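Local coordinates for protein xylan esterase 1 (Thermoanaerobacterium sp. 'JW/SL YS485', PDB 3FCY) that probably hydrolyses acetyl esters, removing acetyl groups from xylan-derived sugars and related substrates as an alpha/beta hydrolase of carbohydrate esterase family CE7, at residues 38-43 and 237-242; 91-96 and 141-146; 162-167 and 175-180; 231-236 and 299-304. One frame throughout, in Å; residues are numbered along the deposited sequence.

Contact 1 of 4, residues 38-43 and 237-242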
loop_
_atom_site.group_PDB
_atom_site.type_symbol
_atom_site.label_atom_id
_atom_site.label_comp_id
_atom_site.label_asym_id
_atom_site.label_seq_id
_atom_site.Cartn_x
_atom_site.Cartn_y
_atom_site.Cartn_z
ATOM N N ARG A 38 8.847 -30.372 7.866
ATOM C CA ARG A 38 9.119 -31.759 7.496
ATOM C C ARG A 38 8.312 -32.761 8.324
ATOM O O ARG A 38 7.971 -33.838 7.841
ATOM C CB ARG A 38 10.609 -32.064 7.683
ATOM C CG ARG A 38 11.568 -31.135 6.949
ATOM C CD ARG A 38 11.685 -31.491 5.483
ATOM N NE ARG A 38 12.777 -30.770 4.830
ATOM C CZ ARG A 38 13.029 -30.825 3.525
ATOM N NH1 ARG A 38 12.267 -31.569 2.735
ATOM N NH2 ARG A 38 14.037 -30.134 3.011
ATOM N N GLU A 39 8.009 -32.403 9.569
ATOM C CA GLU A 39 7.271 -33.290 10.467
ATOM C C GLU A 39 5.786 -32.958 10.637
ATOM O O GLU A 39 5.022 -33.765 11.160
ATOM C CB GLU A 39 7.940 -33.277 11.841
ATOM C CG GLU A 39 9.451 -33.394 11.791
ATOM C CD GLU A 39 9.943 -34.774 12.155
ATOM O OE1 GLU A 39 9.637 -35.742 11.421
ATOM O OE2 GLU A 39 10.638 -34.888 13.187
ATOM N N TYR A 40 5.381 -31.769 10.205
ATOM C CA TYR A 40 3.991 -31.342 10.339
ATOM C C TYR A 40 3.029 -32.170 9.481
ATOM O O TYR A 40 3.220 -32.304 8.270
ATOM C CB TYR A 40 3.884 -29.863 9.975
ATOM C CG TYR A 40 2.482 -29.313 10.042
ATOM C CD1 TYR A 40 1.801 -29.221 11.258
ATOM C CD2 TYR A 40 1.834 -28.879 8.888
ATOM C CE1 TYR A 40 0.508 -28.705 11.318
ATOM C CE2 TYR A 40 0.545 -28.365 8.937
ATOM C CZ TYR A 40 -0.110 -28.279 10.150
ATOM O OH TYR A 40 -1.380 -27.763 10.191
ATOM N N THR A 41 1.987 -32.710 10.111
ATOM C CA THR A 41 1.014 -33.536 9.404
ATOM C C THR A 41 -0.390 -32.940 9.271
ATOM O O THR A 41 -1.319 -33.628 8.848
ATOM C CB THR A 41 0.885 -34.920 10.067
ATOM O OG1 THR A 41 0.556 -34.753 11.450
ATOM C CG2 THR A 41 2.202 -35.692 9.952
ATOM N N GLY A 42 -0.559 -31.676 9.635
ATOM C CA GLY A 42 -1.870 -31.064 9.493
ATOM C C GLY A 42 -2.595 -30.710 10.774
ATOM O O GLY A 42 -2.264 -31.207 11.855
ATOM N N THR A 43 -3.601 -29.848 10.643
ATOM C CA THR A 43 -4.389 -29.401 11.786
ATOM C C THR A 43 -5.889 -29.541 11.549
ATOM O O THR A 43 -6.638 -29.853 12.473
ATOM C CB THR A 43 -4.092 -27.917 12.122
ATOM O OG1 THR A 43 -2.686 -27.747 12.344
ATOM C CG2 THR A 43 -4.853 -27.486 13.374
ATOM N N TYR A 237 -7.265 -26.391 5.914
ATOM C CA TYR A 237 -7.973 -25.127 6.136
ATOM C C TYR A 237 -7.753 -24.486 7.506
ATOM O O TYR A 237 -7.364 -23.324 7.587
ATOM C CB TYR A 237 -9.471 -25.331 5.889
ATOM C CG TYR A 237 -9.780 -25.802 4.481
ATOM C CD1 TYR A 237 -9.555 -24.976 3.376
ATOM C CD2 TYR A 237 -10.274 -27.085 4.252
ATOM C CE1 TYR A 237 -9.812 -25.422 2.078
ATOM C CE2 TYR A 237 -10.535 -27.539 2.963
ATOM C CZ TYR A 237 -10.302 -26.706 1.883
ATOM O OH TYR A 237 -10.557 -27.172 0.618
ATOM N N LYS A 238 -7.995 -25.240 8.575
ATOM C CA LYS A 238 -7.829 -24.732 9.940
ATOM C C LYS A 238 -6.454 -24.102 10.181
ATOM O O LYS A 238 -6.338 -23.079 10.868
ATOM C CB LYS A 238 -8.066 -25.865 10.944
ATOM C CG LYS A 238 -7.911 -25.486 12.427
ATOM C CD LYS A 238 -9.082 -24.662 12.942
ATOM C CE LYS A 238 -9.168 -24.682 14.473
ATOM N NZ LYS A 238 -7.958 -24.137 15.162
ATOM N N ARG A 239 -5.413 -24.712 9.623
ATOM C CA ARG A 239 -4.056 -24.198 9.783
ATOM C C ARG A 239 -3.946 -22.790 9.203
ATOM O O ARG A 239 -3.371 -21.896 9.823
ATOM C CB ARG A 239 -3.051 -25.121 9.086
ATOM C CG ARG A 239 -1.619 -24.614 9.098
ATOM C CD ARG A 239 -1.077 -24.447 10.512
ATOM N NE ARG A 239 0.327 -24.048 10.489
ATOM C CZ ARG A 239 1.028 -23.687 11.561
ATOM N NH1 ARG A 239 0.457 -23.675 12.759
ATOM N NH2 ARG A 239 2.301 -23.332 11.433
ATOM N N VAL A 240 -4.496 -22.602 8.009
ATOM C CA VAL A 240 -4.469 -21.295 7.355
ATOM C C VAL A 240 -5.100 -20.248 8.275
ATOM O O VAL A 240 -4.566 -19.153 8.453
ATOM C CB VAL A 240 -5.263 -21.318 6.026
ATOM C CG1 VAL A 240 -5.251 -19.931 5.386
ATOM C CG2 VAL A 240 -4.670 -22.349 5.078
ATOM N N TRP A 241 -6.241 -20.598 8.859
ATOM C CA TRP A 241 -6.949 -19.692 9.746
ATOM C C TRP A 241 -6.132 -19.406 11.007
ATOM O O TRP A 241 -6.083 -18.262 11.470
ATOM C CB TRP A 241 -8.318 -20.280 10.116
ATOM C CG TRP A 241 -9.087 -19.429 11.081
ATOM C CD1 TRP A 241 -9.812 -18.303 10.797
ATOM C CD2 TRP A 241 -9.136 -19.589 12.501
ATOM N NE1 TRP A 241 -10.304 -17.748 11.957
ATOM C CE2 TRP A 241 -9.903 -18.519 13.019
ATOM C CE3 TRP A 241 -8.600 -20.531 13.390
ATOM C CZ2 TRP A 241 -10.147 -18.365 14.388
ATOM C CZ3 TRP A 241 -8.845 -20.377 14.759
ATOM C CH2 TRP A 241 -9.612 -19.300 15.240
ATOM N N ASP A 242 -5.484 -20.438 11.552
ATOM C CA ASP A 242 -4.662 -20.282 12.756
ATOM C C ASP A 242 -3.515 -19.287 12.556
ATOM O O ASP A 242 -3.142 -18.560 13.478
ATOM C CB ASP A 242 -4.059 -21.626 13.195
ATOM C CG ASP A 242 -5.101 -22.608 13.710
ATOM O OD1 ASP A 242 -6.194 -22.173 14.137
ATOM O OD2 ASP A 242 -4.811 -23.823 13.707
#

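Contact 2 of 4, residues 91-96 and 141-146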
loop_
_atom_site.group_PDB
_atom_site.type_symbol
_atom_site.label_atom_id
_atom_site.label_comp_id
_atom_site.label_asym_id
_atom_site.label_seq_id
_atom_site.Cartn_x
_atom_site.Cartn_y
_atom_site.Cartn_z
ATOM N N ARG A 91 -24.704 -34.364 -10.971
ATOM C CA ARG A 91 -25.732 -33.331 -10.919
ATOM C C ARG A 91 -26.059 -32.742 -12.292
ATOM O O ARG A 91 -26.623 -31.651 -12.391
ATOM C CB ARG A 91 -25.327 -32.216 -9.937
ATOM C CG ARG A 91 -24.944 -32.720 -8.539
ATOM C CD ARG A 91 -25.979 -33.699 -7.985
ATOM N NE ARG A 91 -25.496 -34.445 -6.819
ATOM C CZ ARG A 91 -25.387 -33.948 -5.587
ATOM N NH1 ARG A 91 -25.727 -32.689 -5.336
ATOM N NH2 ARG A 91 -24.944 -34.718 -4.599
ATOM N N GLY A 92 -25.695 -33.472 -13.344
ATOM C CA GLY A 92 -25.981 -33.040 -14.702
ATOM C C GLY A 92 -25.158 -31.901 -15.278
ATOM O O GLY A 92 -25.493 -31.377 -16.339
ATOM N N ALA A 93 -24.082 -31.516 -14.602
ATOM C CA ALA A 93 -23.242 -30.421 -15.086
ATOM C C ALA A 93 -22.412 -30.810 -16.311
ATOM O O ALA A 93 -21.759 -31.849 -16.327
ATOM C CB ALA A 93 -22.324 -29.936 -13.970
ATOM N N ARG A 94 -22.445 -29.965 -17.335
ATOM C CA ARG A 94 -21.684 -30.210 -18.552
ATOM C C ARG A 94 -20.279 -29.644 -18.315
ATOM O O ARG A 94 -20.108 -28.434 -18.174
ATOM C CB ARG A 94 -22.360 -29.500 -19.731
ATOM C CG ARG A 94 -21.966 -30.021 -21.099
ATOM C CD ARG A 94 -22.371 -31.485 -21.289
ATOM N NE ARG A 94 -22.113 -31.927 -22.656
ATOM C CZ ARG A 94 -21.937 -33.195 -23.014
ATOM N NH1 ARG A 94 -21.989 -34.161 -22.106
ATOM N NH2 ARG A 94 -21.700 -33.495 -24.284
ATOM N N ILE A 95 -19.282 -30.524 -18.255
ATOM C CA ILE A 95 -17.900 -30.116 -18.005
ATOM C C ILE A 95 -17.102 -29.974 -19.299
ATOM O O ILE A 95 -17.296 -30.733 -20.252
ATOM C CB ILE A 95 -17.177 -31.142 -17.098
ATOM C CG1 ILE A 95 -18.054 -31.489 -15.891
ATOM C CG2 ILE A 95 -15.838 -30.578 -16.628
ATOM C CD1 ILE A 95 -18.410 -30.300 -15.000
ATOM N N HIS A 96 -16.196 -29.001 -19.328
ATOM C CA HIS A 96 -15.373 -28.766 -20.507
ATOM C C HIS A 96 -13.882 -28.907 -20.231
ATOM O O HIS A 96 -13.404 -28.607 -19.137
ATOM C CB HIS A 96 -15.660 -27.375 -21.087
ATOM C CG HIS A 96 -14.687 -26.945 -22.143
ATOM N ND1 HIS A 96 -13.495 -26.318 -21.844
ATOM C CD2 HIS A 96 -14.724 -27.058 -23.491
ATOM C CE1 HIS A 96 -12.842 -26.062 -22.965
ATOM N NE2 HIS A 96 -13.567 -26.501 -23.978
ATOM N N ASP A 141 -11.665 -27.416 -17.247
ATOM C CA ASP A 141 -12.122 -26.143 -16.700
ATOM C C ASP A 141 -12.940 -26.496 -15.467
ATOM O O ASP A 141 -13.756 -27.423 -15.504
ATOM C CB ASP A 141 -13.014 -25.382 -17.686
ATOM C CG ASP A 141 -12.229 -24.718 -18.799
ATOM O OD1 ASP A 141 -11.035 -24.410 -18.587
ATOM O OD2 ASP A 141 -12.817 -24.484 -19.878
ATOM N N VAL A 142 -12.712 -25.775 -14.373
ATOM C CA VAL A 142 -13.453 -26.018 -13.143
ATOM C C VAL A 142 -14.847 -25.409 -13.286
ATOM O O VAL A 142 -15.007 -24.354 -13.901
ATOM C CB VAL A 142 -12.741 -25.390 -11.919
ATOM C CG1 VAL A 142 -13.632 -25.485 -10.683
ATOM C CG2 VAL A 142 -11.415 -26.111 -11.663
ATOM N N ARG A 143 -15.848 -26.090 -12.734
ATOM C CA ARG A 143 -17.227 -25.610 -12.787
ATOM C C ARG A 143 -17.353 -24.166 -12.318
ATOM O O ARG A 143 -16.788 -23.787 -11.298
ATOM C CB ARG A 143 -18.129 -26.466 -11.893
ATOM C CG ARG A 143 -18.203 -27.929 -12.262
ATOM C CD ARG A 143 -19.151 -28.671 -11.331
ATOM N NE ARG A 143 -19.245 -30.079 -11.693
ATOM C CZ ARG A 143 -20.279 -30.863 -11.409
ATOM N NH1 ARG A 143 -21.325 -30.376 -10.749
ATOM N NH2 ARG A 143 -20.271 -32.131 -11.799
ATOM N N GLY A 144 -18.102 -23.373 -13.073
ATOM C CA GLY A 144 -18.351 -21.986 -12.714
ATOM C C GLY A 144 -17.200 -21.022 -12.486
ATOM O O GLY A 144 -17.403 -19.976 -11.861
ATOM N N GLN A 145 -16.001 -21.339 -12.967
ATOM C CA GLN A 145 -14.898 -20.409 -12.779
ATOM C C GLN A 145 -14.623 -19.622 -14.066
ATOM O O GLN A 145 -15.563 -19.108 -14.677
ATOM C CB GLN A 145 -13.652 -21.142 -12.247
ATOM C CG GLN A 145 -13.926 -21.771 -10.873
ATOM C CD GLN A 145 -12.679 -22.134 -10.079
ATOM O OE1 GLN A 145 -11.548 -21.950 -10.537
ATOM N NE2 GLN A 145 -12.888 -22.655 -8.870
ATOM N N GLY A 146 -13.368 -19.522 -14.489
ATOM C CA GLY A 146 -13.076 -18.740 -15.681
ATOM C C GLY A 146 -13.240 -19.406 -17.036
ATOM O O GLY A 146 -13.028 -18.762 -18.066
#

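Contact 3 of 4, residues 162-167 and 175-180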
loop_
_atom_site.group_PDB
_atom_site.type_symbol
_atom_site.label_atom_id
_atom_site.label_comp_id
_atom_site.label_asym_id
_atom_site.label_seq_id
_atom_site.Cartn_x
_atom_site.Cartn_y
_atom_site.Cartn_z
ATOM N N GLY A 162 -16.517 -17.264 -3.541
ATOM C CA GLY A 162 -15.848 -18.477 -3.106
ATOM C C GLY A 162 -16.527 -19.812 -3.327
ATOM O O GLY A 162 -17.708 -19.990 -3.021
ATOM N N HIS A 163 -15.759 -20.766 -3.846
ATOM C CA HIS A 163 -16.268 -22.107 -4.093
ATOM C C HIS A 163 -15.970 -23.053 -2.927
ATOM O O HIS A 163 -16.591 -24.108 -2.806
ATOM C CB HIS A 163 -15.671 -22.668 -5.387
ATOM C CG HIS A 163 -16.370 -22.198 -6.624
ATOM N ND1 HIS A 163 -15.899 -22.469 -7.891
ATOM C CD2 HIS A 163 -17.522 -21.504 -6.791
ATOM C CE1 HIS A 163 -16.733 -21.965 -8.785
ATOM N NE2 HIS A 163 -17.726 -21.375 -8.143
ATOM N N ILE A 164 -15.019 -22.679 -2.073
ATOM C CA ILE A 164 -14.677 -23.513 -0.923
ATOM C C ILE A 164 -15.856 -23.608 0.045
ATOM O O ILE A 164 -16.165 -24.688 0.550
ATOM C CB ILE A 164 -13.464 -22.952 -0.156
ATOM C CG1 ILE A 164 -12.221 -22.993 -1.048
ATOM C CG2 ILE A 164 -13.238 -23.752 1.129
ATOM C CD1 ILE A 164 -10.977 -22.435 -0.389
ATOM N N ILE A 165 -16.506 -22.474 0.309
ATOM C CA ILE A 165 -17.648 -22.446 1.217
ATOM C C ILE A 165 -18.972 -22.624 0.482
ATOM O O ILE A 165 -20.032 -22.565 1.096
ATOM C CB ILE A 165 -17.717 -21.120 2.020
ATOM C CG1 ILE A 165 -17.888 -19.934 1.065
ATOM C CG2 ILE A 165 -16.458 -20.950 2.861
ATOM C CD1 ILE A 165 -18.174 -18.622 1.777
ATOM N N ARG A 166 -18.913 -22.832 -0.830
ATOM C CA ARG A 166 -20.124 -23.019 -1.626
ATOM C C ARG A 166 -20.779 -24.356 -1.250
ATOM O O ARG A 166 -20.205 -25.421 -1.471
ATOM C CB ARG A 166 -19.781 -22.993 -3.124
ATOM C CG ARG A 166 -20.988 -22.932 -4.067
ATOM C CD ARG A 166 -21.836 -21.671 -3.838
ATOM N NE ARG A 166 -21.050 -20.448 -3.985
ATOM C CZ ARG A 166 -20.741 -19.872 -5.144
ATOM N NH1 ARG A 166 -21.156 -20.395 -6.292
ATOM N NH2 ARG A 166 -19.988 -18.777 -5.158
ATOM N N GLY A 167 -21.978 -24.284 -0.676
ATOM C CA GLY A 167 -22.681 -25.484 -0.258
ATOM C C GLY A 167 -22.297 -25.907 1.151
ATOM O O GLY A 167 -22.696 -26.975 1.626
ATOM N N MET A 175 -21.603 -30.060 -1.422
ATOM C CA MET A 175 -20.495 -29.111 -1.445
ATOM C C MET A 175 -19.908 -29.103 -2.853
ATOM O O MET A 175 -19.577 -30.153 -3.400
ATOM C CB MET A 175 -19.459 -29.510 -0.398
ATOM C CG MET A 175 -19.982 -29.315 1.021
ATOM S SD MET A 175 -18.917 -29.976 2.299
ATOM C CE MET A 175 -17.647 -28.717 2.371
ATOM N N LEU A 176 -19.795 -27.916 -3.441
ATOM C CA LEU A 176 -19.302 -27.787 -4.807
ATOM C C LEU A 176 -17.935 -28.402 -5.108
ATOM O O LEU A 176 -17.766 -29.011 -6.160
ATOM C CB LEU A 176 -19.306 -26.316 -5.241
ATOM C CG LEU A 176 -18.873 -26.060 -6.687
ATOM C CD1 LEU A 176 -19.753 -26.858 -7.643
ATOM C CD2 LEU A 176 -18.956 -24.567 -7.002
ATOM N N PHE A 177 -16.955 -28.252 -4.224
ATOM C CA PHE A 177 -15.648 -28.844 -4.523
ATOM C C PHE A 177 -15.698 -30.365 -4.465
ATOM O O PHE A 177 -14.778 -31.047 -4.912
ATOM C CB PHE A 177 -14.552 -28.305 -3.598
ATOM C CG PHE A 177 -13.773 -27.164 -4.196
ATOM C CD1 PHE A 177 -13.026 -27.350 -5.361
ATOM C CD2 PHE A 177 -13.805 -25.899 -3.618
ATOM C CE1 PHE A 177 -12.325 -26.288 -5.945
ATOM C CE2 PHE A 177 -13.109 -24.834 -4.192
ATOM C CZ PHE A 177 -12.369 -25.027 -5.358
ATOM N N ARG A 178 -16.785 -30.890 -3.915
ATOM C CA ARG A 178 -16.971 -32.330 -3.845
ATOM C C ARG A 178 -17.253 -32.772 -5.286
ATOM O O ARG A 178 -16.683 -33.754 -5.777
ATOM C CB ARG A 178 -18.148 -32.646 -2.916
ATOM C CG ARG A 178 -18.482 -34.119 -2.729
ATOM C CD ARG A 178 -19.592 -34.535 -3.664
ATOM N NE ARG A 178 -20.347 -35.679 -3.158
ATOM C CZ ARG A 178 -21.349 -36.247 -3.819
ATOM N NH1 ARG A 178 -21.709 -35.775 -5.007
ATOM N NH2 ARG A 178 -21.986 -37.288 -3.302
ATOM N N HIS A 179 -18.106 -32.015 -5.974
ATOM C CA HIS A 179 -18.449 -32.325 -7.359
ATOM C C HIS A 179 -17.240 -32.080 -8.262
ATOM O O HIS A 179 -16.951 -32.876 -9.156
ATOM C CB HIS A 179 -19.619 -31.460 -7.836
ATOM C CG HIS A 179 -20.781 -31.441 -6.893
ATOM N ND1 HIS A 179 -21.171 -32.547 -6.170
ATOM C CD2 HIS A 179 -21.650 -30.452 -6.569
ATOM C CE1 HIS A 179 -22.230 -32.242 -5.441
ATOM N NE2 HIS A 179 -22.541 -30.976 -5.664
ATOM N N ILE A 180 -16.546 -30.971 -8.026
ATOM C CA ILE A 180 -15.364 -30.628 -8.807
ATOM C C ILE A 180 -14.316 -31.732 -8.684
ATOM O O ILE A 180 -13.732 -32.149 -9.682
ATOM C CB ILE A 180 -14.759 -29.279 -8.346
ATOM C CG1 ILE A 180 -15.760 -28.148 -8.623
ATOM C CG2 ILE A 180 -13.446 -29.014 -9.091
ATOM C CD1 ILE A 180 -15.347 -26.792 -8.068
HETATM O O HOH W 1 -17.056 -26.625 -1.743
#

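Contact 4 of 4, residues 231-236 and 299-304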
loop_
_atom_site.group_PDB
_atom_site.type_symbol
_atom_site.label_atom_id
_atom_site.label_comp_id
_atom_site.label_asym_id
_atom_site.label_seq_id
_atom_site.Cartn_x
_atom_site.Cartn_y
_atom_site.Cartn_z
ATOM N N TYR A 231 2.701 -25.931 -5.106
ATOM C CA TYR A 231 2.121 -25.112 -4.039
ATOM C C TYR A 231 0.605 -25.271 -3.994
ATOM O O TYR A 231 -0.145 -24.324 -4.238
ATOM C CB TYR A 231 2.518 -23.632 -4.207
ATOM C CG TYR A 231 2.503 -23.076 -5.620
ATOM C CD1 TYR A 231 1.468 -22.247 -6.058
ATOM C CD2 TYR A 231 3.558 -23.322 -6.497
ATOM C CE1 TYR A 231 1.492 -21.669 -7.335
ATOM C CE2 TYR A 231 3.591 -22.753 -7.771
ATOM C CZ TYR A 231 2.558 -21.926 -8.184
ATOM O OH TYR A 231 2.602 -21.354 -9.435
ATOM N N PRO A 232 0.140 -26.486 -3.659
ATOM C CA PRO A 232 -1.286 -26.819 -3.577
ATOM C C PRO A 232 -2.154 -25.961 -2.663
ATOM O O PRO A 232 -1.757 -25.573 -1.564
ATOM C CB PRO A 232 -1.277 -28.290 -3.159
ATOM C CG PRO A 232 -0.008 -28.407 -2.355
ATOM C CD PRO A 232 0.967 -27.615 -3.192
ATOM N N PHE A 233 -3.348 -25.679 -3.166
ATOM C CA PHE A 233 -4.380 -24.897 -2.492
ATOM C C PHE A 233 -5.395 -25.958 -2.044
ATOM O O PHE A 233 -5.331 -27.096 -2.511
ATOM C CB PHE A 233 -4.996 -23.946 -3.528
ATOM C CG PHE A 233 -6.111 -23.072 -3.010
ATOM C CD1 PHE A 233 -5.909 -22.203 -1.944
ATOM C CD2 PHE A 233 -7.345 -23.054 -3.664
ATOM C CE1 PHE A 233 -6.915 -21.323 -1.541
ATOM C CE2 PHE A 233 -8.354 -22.180 -3.270
ATOM C CZ PHE A 233 -8.137 -21.312 -2.205
ATOM N N LEU A 234 -6.305 -25.598 -1.142
ATOM C CA LEU A 234 -7.338 -26.521 -0.651
ATOM C C LEU A 234 -6.814 -27.568 0.329
ATOM O O LEU A 234 -7.275 -28.713 0.337
ATOM C CB LEU A 234 -8.016 -27.239 -1.824
ATOM C CG LEU A 234 -8.640 -26.372 -2.922
ATOM C CD1 LEU A 234 -9.174 -27.284 -4.021
ATOM C CD2 LEU A 234 -9.757 -25.499 -2.347
ATOM N N SER A 235 -5.870 -27.173 1.171
ATOM C CA SER A 235 -5.296 -28.102 2.128
ATOM C C SER A 235 -5.144 -27.542 3.535
ATOM O O SER A 235 -4.676 -26.418 3.716
ATOM C CB SER A 235 -3.923 -28.562 1.629
ATOM O OG SER A 235 -3.237 -29.324 2.612
ATOM N N ASP A 236 -5.559 -28.325 4.529
ATOM C CA ASP A 236 -5.381 -27.934 5.923
ATOM C C ASP A 236 -5.988 -26.562 6.242
ATOM O O ASP A 236 -5.317 -25.687 6.783
ATOM C CB ASP A 236 -3.874 -27.936 6.197
ATOM C CG ASP A 236 -3.528 -28.148 7.652
ATOM O OD1 ASP A 236 -4.408 -28.520 8.454
ATOM O OD2 ASP A 236 -2.345 -27.949 7.984
ATOM N N GLN A 299 2.518 -16.896 1.232
ATOM C CA GLN A 299 1.531 -16.623 2.271
ATOM C C GLN A 299 0.113 -16.938 1.790
ATOM O O GLN A 299 -0.831 -16.941 2.578
ATOM C CB GLN A 299 1.633 -15.165 2.735
ATOM C CG GLN A 299 2.817 -14.924 3.667
ATOM C CD GLN A 299 3.003 -13.464 4.030
ATOM O OE1 GLN A 299 2.065 -12.790 4.456
ATOM N NE2 GLN A 299 4.225 -12.970 3.872
ATOM N N VAL A 300 -0.027 -17.200 0.493
ATOM C CA VAL A 300 -1.318 -17.547 -0.092
ATOM C C VAL A 300 -1.612 -18.998 0.303
ATOM O O VAL A 300 -2.702 -19.324 0.776
ATOM C CB VAL A 300 -1.272 -17.421 -1.629
ATOM C CG1 VAL A 300 -2.616 -17.799 -2.234
ATOM C CG2 VAL A 300 -0.903 -15.996 -2.012
ATOM N N CYS A 301 -0.627 -19.866 0.093
ATOM C CA CYS A 301 -0.734 -21.270 0.465
ATOM C C CYS A 301 0.427 -21.526 1.422
ATOM O O CYS A 301 1.509 -21.962 1.011
ATOM C CB CYS A 301 -0.621 -22.186 -0.758
ATOM S SG CYS A 301 -2.068 -22.176 -1.864
ATOM N N PRO A 302 0.216 -21.243 2.714
ATOM C CA PRO A 302 1.219 -21.421 3.767
ATOM C C PRO A 302 2.012 -22.712 3.600
ATOM O O PRO A 302 1.439 -23.778 3.393
ATOM C CB PRO A 302 0.379 -21.420 5.039
ATOM C CG PRO A 302 -0.718 -20.461 4.699
ATOM C CD PRO A 302 -1.092 -20.881 3.292
ATOM N N PRO A 303 3.349 -22.626 3.694
ATOM C CA PRO A 303 4.223 -23.795 3.551
ATOM C C PRO A 303 3.754 -24.975 4.394
ATOM O O PRO A 303 3.791 -26.119 3.945
ATOM C CB PRO A 303 5.579 -23.267 4.003
ATOM C CG PRO A 303 5.530 -21.829 3.571
ATOM C CD PRO A 303 4.134 -21.412 3.984
ATOM N N SER A 304 3.299 -24.692 5.611
ATOM C CA SER A 304 2.831 -25.746 6.508
ATOM C C SER A 304 1.636 -26.520 5.948
ATOM O O SER A 304 1.530 -27.732 6.144
ATOM C CB SER A 304 2.485 -25.162 7.887
ATOM O OG SER A 304 1.508 -24.139 7.801
#

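Contact 1 of 4, residues 38-43 and 237-242
The aliphatic part of R239 rests against the phenol end of Y40. From the helix, R239 CB lies 3.3 Å from Y40 OH, and the bend at chi2 (61°) keeps CG and CD beside the same oxygen before the chain runs on past the ring. Its guanidinium and the ring are turned 41° apart and make at most a weak, long cation-pi contact; R239 NE instead bonds S304 OG, while NH2 forms a salt bridge with D31. Y40 OH receives a hydrogen bond from T43 OG1, which lies in the ring plane, and also bonds D236 OD2. A phenylalanine here would probably leave both T43 OG1 and D236 OD2 without this mate. T43 suits its place by having two unlike branches: its methyl CG2 packs 3.8 Å from K238 CG and reaches D242, whose OD1 is salt-bridged to K238 NZ at 2.8 Å. Y40 thus bridges helices 237-242 and 303-310, touching A308 of the latter, while K238 packs against helix 267-274.

Contact 2 of 4, residues 91-96 and 141-146
A methyl group sits squarely over a buried guanidinium: A93 CB lies above the centre of the flat R143 head, 3.4 Å from CZ. Alanine suits the spot, being small enough to let the planar group come so close. I95 comes in obliquely with CD1, 3.4 Å from R143 NE, while the arginine chain, extended from CG to NE, runs on past I95 to A93. The charge is met by D183 of helix 176-192, salt-bridged to NE, and NH2 bonds the carbonyl of V90. A methionine in place of R143 would probably leave the D183 carboxylate without its cationic mate and the V90 carbonyl without this donor. At the other end H96 and D141 share two bonds. D141 N donates to H96 O at 2.8 Å and nearly straight (167°), and H96 ND1 donates to D141 OD2 at 2.8 Å, more bent and arriving from above the carboxylate plane. With CG anti to the backbone N (chi1 169°), the imidazole stands alongside the aspartate; D141 OD1 takes S121 N. R143 and G144, the latter with positive phi, form the middle of a type II beta turn just beyond strand 136-140, antiparallel neighbour of strand 94-102 in the alpha/beta-hydrolase sheet.

Contact 3 of 4, residues 162-167 and 175-180
The carbonyl oxygen of H163 is held by a water at 2.8 Å and more weakly by R166 N, and it also touches F177 CD2. That water accepts from F177 N at 3.0 Å, linking the loop to the first turn of the helix. Beside it, just after the N-cap residue M175, L176 N donates to R166 O (3.2 Å, 165°), so two amides without a helical partner are met, one directly by the loop and one through the water. G167 is needed opposite: a CB there would crowd M175 CA. With CG opposite its backbone N (chi1 -177°), L176 brings CD2 over the centre of the H163 imidazole in a CH-pi contact, 3.5 Å from the centroid. F177 presents CE2 to I164 CG1 at 3.8 Å. H163 NE2 is hydrogen-bonded to T159 OG1 of the third subunit, and R166 NH2 to T159 O there. H163 N is hydrogen-bonded to Y117 OH, of the predicted substrate-binding residue, so the loop packed on this helix start links a subunit interface to the probable active-site region.

Contact 4 of 4, residues 231-236 and 299-304
The ring of F233 meets C301 at its edge: SG lies near the ring plane, 5.1 Å from the centroid and 75° off the normal, a sulfur-aromatic contact in which neither face is touched by 299-304. Away from the sulfur, the ring's CZ meets I164. This is the active-site end of an alpha/beta hydrolase, where C301 also packs on H327, the predicted charge-relay histidine, and C301 N is hydrogen-bonded to OD1 of D298, the predicted charge-relay aspartate. F233 shares a backbone hydrogen bond with S208, the predicted nucleophile. Loop 231-236 leaves strand 226-230 and wraps round the cysteine. With SG turned beside its own backbone N (chi1 -72°), the thiol faces three successive residues: it lies 3.7 Å from Y231 O, 3.4 Å from P232 O and 3.8 Å from F233 CB. Cysteine suits the place because its short side chain brings a polarisable sulfur against the backbone carbonyls and the ring edge. Just after it, P302 takes the N-cap position and P303 starts helix 303-310, where a proline's missing amide hydrogen costs nothing. At the far end of loop 231-236, D236 holds the N-cap position of helix 237-242, although its side chain makes no capping bond; OD2 is hydrogen-bonded to Y40 OH, and OD1 accepts T43 N and N44 N.

In the fold
From the N terminus, residues 38-43 open the longest loop, which contact 1 closes only at helix 237-242. Contacts 2 and 3 are nested inside it, one after the other: contact 2 joins strand 94-102 to the turn after strand 136-140, and contact 3 closes a short loop onto the start of helix 176-192. They touch through V142 and I180, and both reach the third subunit. Contact 4 begins inside the loop of contact 1 and ends beyond it, so those two cross, and they meet where Y40 and T43 of contact 1 bond D236 of contact 4; their centres are about 9 Å apart. I164 packs on F233 and Y237, tying contact 3 to contacts 4 and 1, whereas contacts 1 and 2 lie on opposite sides of the chain's centre.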